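Long-range contact in putative Ribokinase II (Escherichia coli O6, PDB 3IQ0), which probably phosphorylates a sugar such as ribose at the expense of ATP, as a member of the pfkB family of carbohydrate kinases: residues V52-I57 with D76-R81. Numbering follows the deposited sequence.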
ATOM      1  N   VAL B  52      27.520   7.705  15.796  1.00 17.69           N
ATOM      2  CA  VAL B  52      28.378   7.378  14.669  1.00 18.40           C
ATOM      3  C   VAL B  52      27.795   7.932  13.373  1.00 17.97           C
ATOM      4  O   VAL B  52      26.671   7.609  12.996  1.00 20.27           O
ATOM      5  CB  VAL B  52      28.560   5.838  14.574  1.00 18.19           C
ATOM      6  CG1 VAL B  52      29.234   5.454  13.270  1.00 15.91           C
ATOM      7  CG2 VAL B  52      29.385   5.340  15.765  1.00 18.28           C
ATOM      8  N   PRO B  53      28.547   8.808  12.688  1.00 20.38           N
ATOM      9  CA  PRO B  53      28.077   9.393  11.427  1.00 18.91           C
ATOM     10  C   PRO B  53      27.722   8.296  10.438  1.00 18.37           C
ATOM     11  O   PRO B  53      28.479   7.334  10.272  1.00 17.56           O
ATOM     12  CB  PRO B  53      29.259  10.257  10.967  1.00 21.51           C
ATOM     13  CG  PRO B  53      30.426   9.767  11.778  1.00 23.61           C
ATOM     14  CD  PRO B  53      29.833   9.397  13.094  1.00 19.34           C
ATOM     15  N   CYS B  54      26.571   8.445   9.786  1.00 16.94           N
ATOM     16  CA  CYS B  54      26.092   7.427   8.849  1.00 17.62           C
ATOM     17  C   CYS B  54      25.131   7.985   7.803  1.00 17.95           C
ATOM     18  O   CYS B  54      24.718   9.144   7.876  1.00 17.11           O
ATOM     19  CB  CYS B  54      25.379   6.341   9.639  1.00 16.50           C
ATOM     20  SG  CYS B  54      24.093   7.049  10.708  1.00 19.80           S
ATOM     21  N   GLY B  55      24.768   7.139   6.840  1.00 20.10           N
ATOM     22  CA  GLY B  55      23.856   7.541   5.787  1.00 19.00           C
ATOM     23  C   GLY B  55      23.089   6.337   5.277  1.00 20.13           C
ATOM     24  O   GLY B  55      23.406   5.199   5.626  1.00 18.74           O
ATOM     25  N   ILE B  56      22.075   6.566   4.454  1.00 20.23           N
ATOM     26  CA  ILE B  56      21.300   5.453   3.926  1.00 19.13           C
ATOM     27  C   ILE B  56      20.859   5.712   2.494  1.00 19.67           C
ATOM     28  O   ILE B  56      20.509   6.833   2.135  1.00 19.69           O
ATOM     29  CB  ILE B  56      20.059   5.152   4.823  1.00 19.20           C
ATOM     30  CG1 ILE B  56      19.318   3.919   4.296  1.00 20.03           C
ATOM     31  CG2 ILE B  56      19.141   6.365   4.893  1.00 19.87           C
ATOM     32  CD1 ILE B  56      18.219   3.406   5.217  1.00 17.48           C
ATOM     33  N   ILE B  57      20.902   4.666   1.674  1.00 20.42           N
ATOM     34  CA  ILE B  57      20.492   4.759   0.275  1.00 22.69           C
ATOM     35  C   ILE B  57      19.176   4.011   0.174  1.00 24.04           C
ATOM     36  O   ILE B  57      19.133   2.804   0.395  1.00 25.22           O
ATOM     37  CB  ILE B  57      21.521   4.088  -0.666  1.00 22.66           C
ATOM     38  CG1 ILE B  57      22.858   4.828  -0.597  1.00 26.18           C
ATOM     39  CG2 ILE B  57      21.000   4.089  -2.092  1.00 22.35           C
ATOM     40  CD1 ILE B  57      23.969   4.159  -1.380  1.00 25.70           C
ATOM     41  N   ASP B  76      17.488  12.523  13.598  1.00 22.77           N
ATOM     42  CA  ASP B  76      18.355  11.706  14.429  1.00 21.63           C
ATOM     43  C   ASP B  76      19.827  11.812  14.034  1.00 23.29           C
ATOM     44  O   ASP B  76      20.697  11.237  14.691  1.00 21.50           O
ATOM     45  CB  ASP B  76      17.894  10.247  14.423  1.00 22.02           C
ATOM     46  CG  ASP B  76      16.668  10.024  15.297  1.00 24.11           C
ATOM     47  OD1 ASP B  76      16.346  10.907  16.125  1.00 24.45           O
ATOM     48  OD2 ASP B  76      16.031   8.962  15.178  1.00 21.72           O
ATOM     49  N   GLY B  77      20.101  12.554  12.964  1.00 23.42           N
ATOM     50  CA  GLY B  77      21.476  12.755  12.541  1.00 23.91           C
ATOM     51  C   GLY B  77      21.952  11.964  11.340  1.00 22.88           C
ATOM     52  O   GLY B  77      23.133  12.029  10.989  1.00 23.59           O
ATOM     53  N   VAL B  78      21.053  11.212  10.713  1.00 20.74           N
ATOM     54  CA  VAL B  78      21.432  10.414   9.546  1.00 20.37           C
ATOM     55  C   VAL B  78      21.572  11.262   8.288  1.00 20.86           C
ATOM     56  O   VAL B  78      20.838  12.228   8.095  1.00 22.52           O
ATOM     57  CB  VAL B  78      20.393   9.309   9.247  1.00 19.02           C
ATOM     58  CG1 VAL B  78      20.840   8.503   8.041  1.00 16.29           C
ATOM     59  CG2 VAL B  78      20.224   8.411  10.456  1.00 15.39           C
ATOM     60  N   ASP B  79      22.535  10.905   7.445  1.00 22.10           N
ATOM     61  CA  ASP B  79      22.744  11.604   6.183  1.00 24.04           C
ATOM     62  C   ASP B  79      21.685  10.996   5.262  1.00 23.74           C
ATOM     63  O   ASP B  79      21.775   9.819   4.900  1.00 23.66           O
ATOM     64  CB  ASP B  79      24.144  11.311   5.636  1.00 25.83           C
ATOM     65  CG  ASP B  79      24.397  11.963   4.284  1.00 29.61           C
ATOM     66  OD1 ASP B  79      23.439  12.469   3.661  1.00 29.92           O
ATOM     67  OD2 ASP B  79      25.564  11.961   3.841  1.00 31.37           O
ATOM     68  N   ILE B  80      20.682  11.780   4.886  1.00 24.00           N
ATOM     69  CA  ILE B  80      19.621  11.241   4.042  1.00 24.78           C
ATOM     70  C   ILE B  80      19.655  11.646   2.574  1.00 27.22           C
ATOM     71  O   ILE B  80      18.655  11.512   1.871  1.00 27.24           O
ATOM     72  CB  ILE B  80      18.224  11.579   4.630  1.00 25.55           C
ATOM     73  CG1 ILE B  80      18.082  13.089   4.863  1.00 26.61           C
ATOM     74  CG2 ILE B  80      18.027  10.840   5.952  1.00 24.84           C
ATOM     75  CD1 ILE B  80      17.982  13.905   3.599  1.00 29.95           C
ATOM     76  N   ARG B  81      20.803  12.123   2.105  1.00 28.37           N
ATOM     77  CA  ARG B  81      20.921  12.536   0.711  1.00 29.81           C
ATOM     78  C   ARG B  81      20.724  11.365  -0.245  1.00 29.31           C
ATOM     79  O   ARG B  81      20.340  11.556  -1.401  1.00 31.35           O
ATOM     80  CB  ARG B  81      22.283  13.188   0.461  1.00 31.15           C
ATOM     81  CG  ARG B  81      22.500  14.474   1.237  1.00 34.73           C
ATOM     82  CD  ARG B  81      23.809  15.116   0.830  1.00 38.62           C
ATOM     83  NE  ARG B  81      24.899  14.152   0.890  1.00 42.08           N
ATOM     84  CZ  ARG B  81      25.883  14.184   1.781  1.00 44.41           C
ATOM     85  NH1 ARG B  81      25.925  15.144   2.697  1.00 46.05           N
ATOM     86  NH2 ARG B  81      26.819  13.244   1.761  1.00 45.03           N
TER
HETATM   87  O   HOH W   1      25.526  11.172  10.239  1.00 22.44           O
HETATM   88  O   HOH W   2      22.456   9.159   2.359  1.00 31.03           O
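In the Rossmann-like core sheet of this ribokinase-type fold, Cys-54, Gly-55 and Ile-56 at the start of strand 54-61 meet Val-78 and Asp-79 of the link from helix 64-75 to strand 83-86, the sheet's outermost strand within the chain at this end. The link belongs to the beta-alpha-beta crossover between these two neighbouring parallel strands, and pairs with strand 54-61 through a single parallel bridge just ahead of strand 83-86. That bridge joins Gly-55 to Asp-79, whose two backbone polar groups both turn to the strand: Asp-79 N donates to Cys-54 O (2.8 Å, 159° at the hydrogen), and Asp-79 O accepts a longer bond from Ile-56 N (3.3 Å), which arrives almost head-on to the carbonyl. Gly-55 CA passes 3.2 Å from Asp-79 O in a CA-H...O contact. Two waters extend the pairing, the first linking Cys-54 N to Gly-77 O, the second donating to both Asp-79 O and Ile-56 O. On the side facing helices 39-49 and 64-75, Val-78 splits its methyls: CG1, anti to the backbone N (chi1 -179°), lies over Gly-55 CA and meets Ile-56 CG2 at 4.2 Å, while CG2 approaches Cys-54 SG. Thr-48 touches both Cys-54 and Val-78, and Leu-73 packs on Val-78 from the preceding helix. That helix closes in a Schellman motif, with Gly-77 at positive phi turning the chain toward the strand. Asp-79 CB sits against Cys-54 O, but its carboxylate serves its own segment: in an Asx turn OD1 accepts from Arg-81 N, and OD2 lies 2.7 Å from Arg-81 NH2, a salt bridge in which no guanidinium N-H is aimed at OD2; OD1 meanwhile lies above one face of that group.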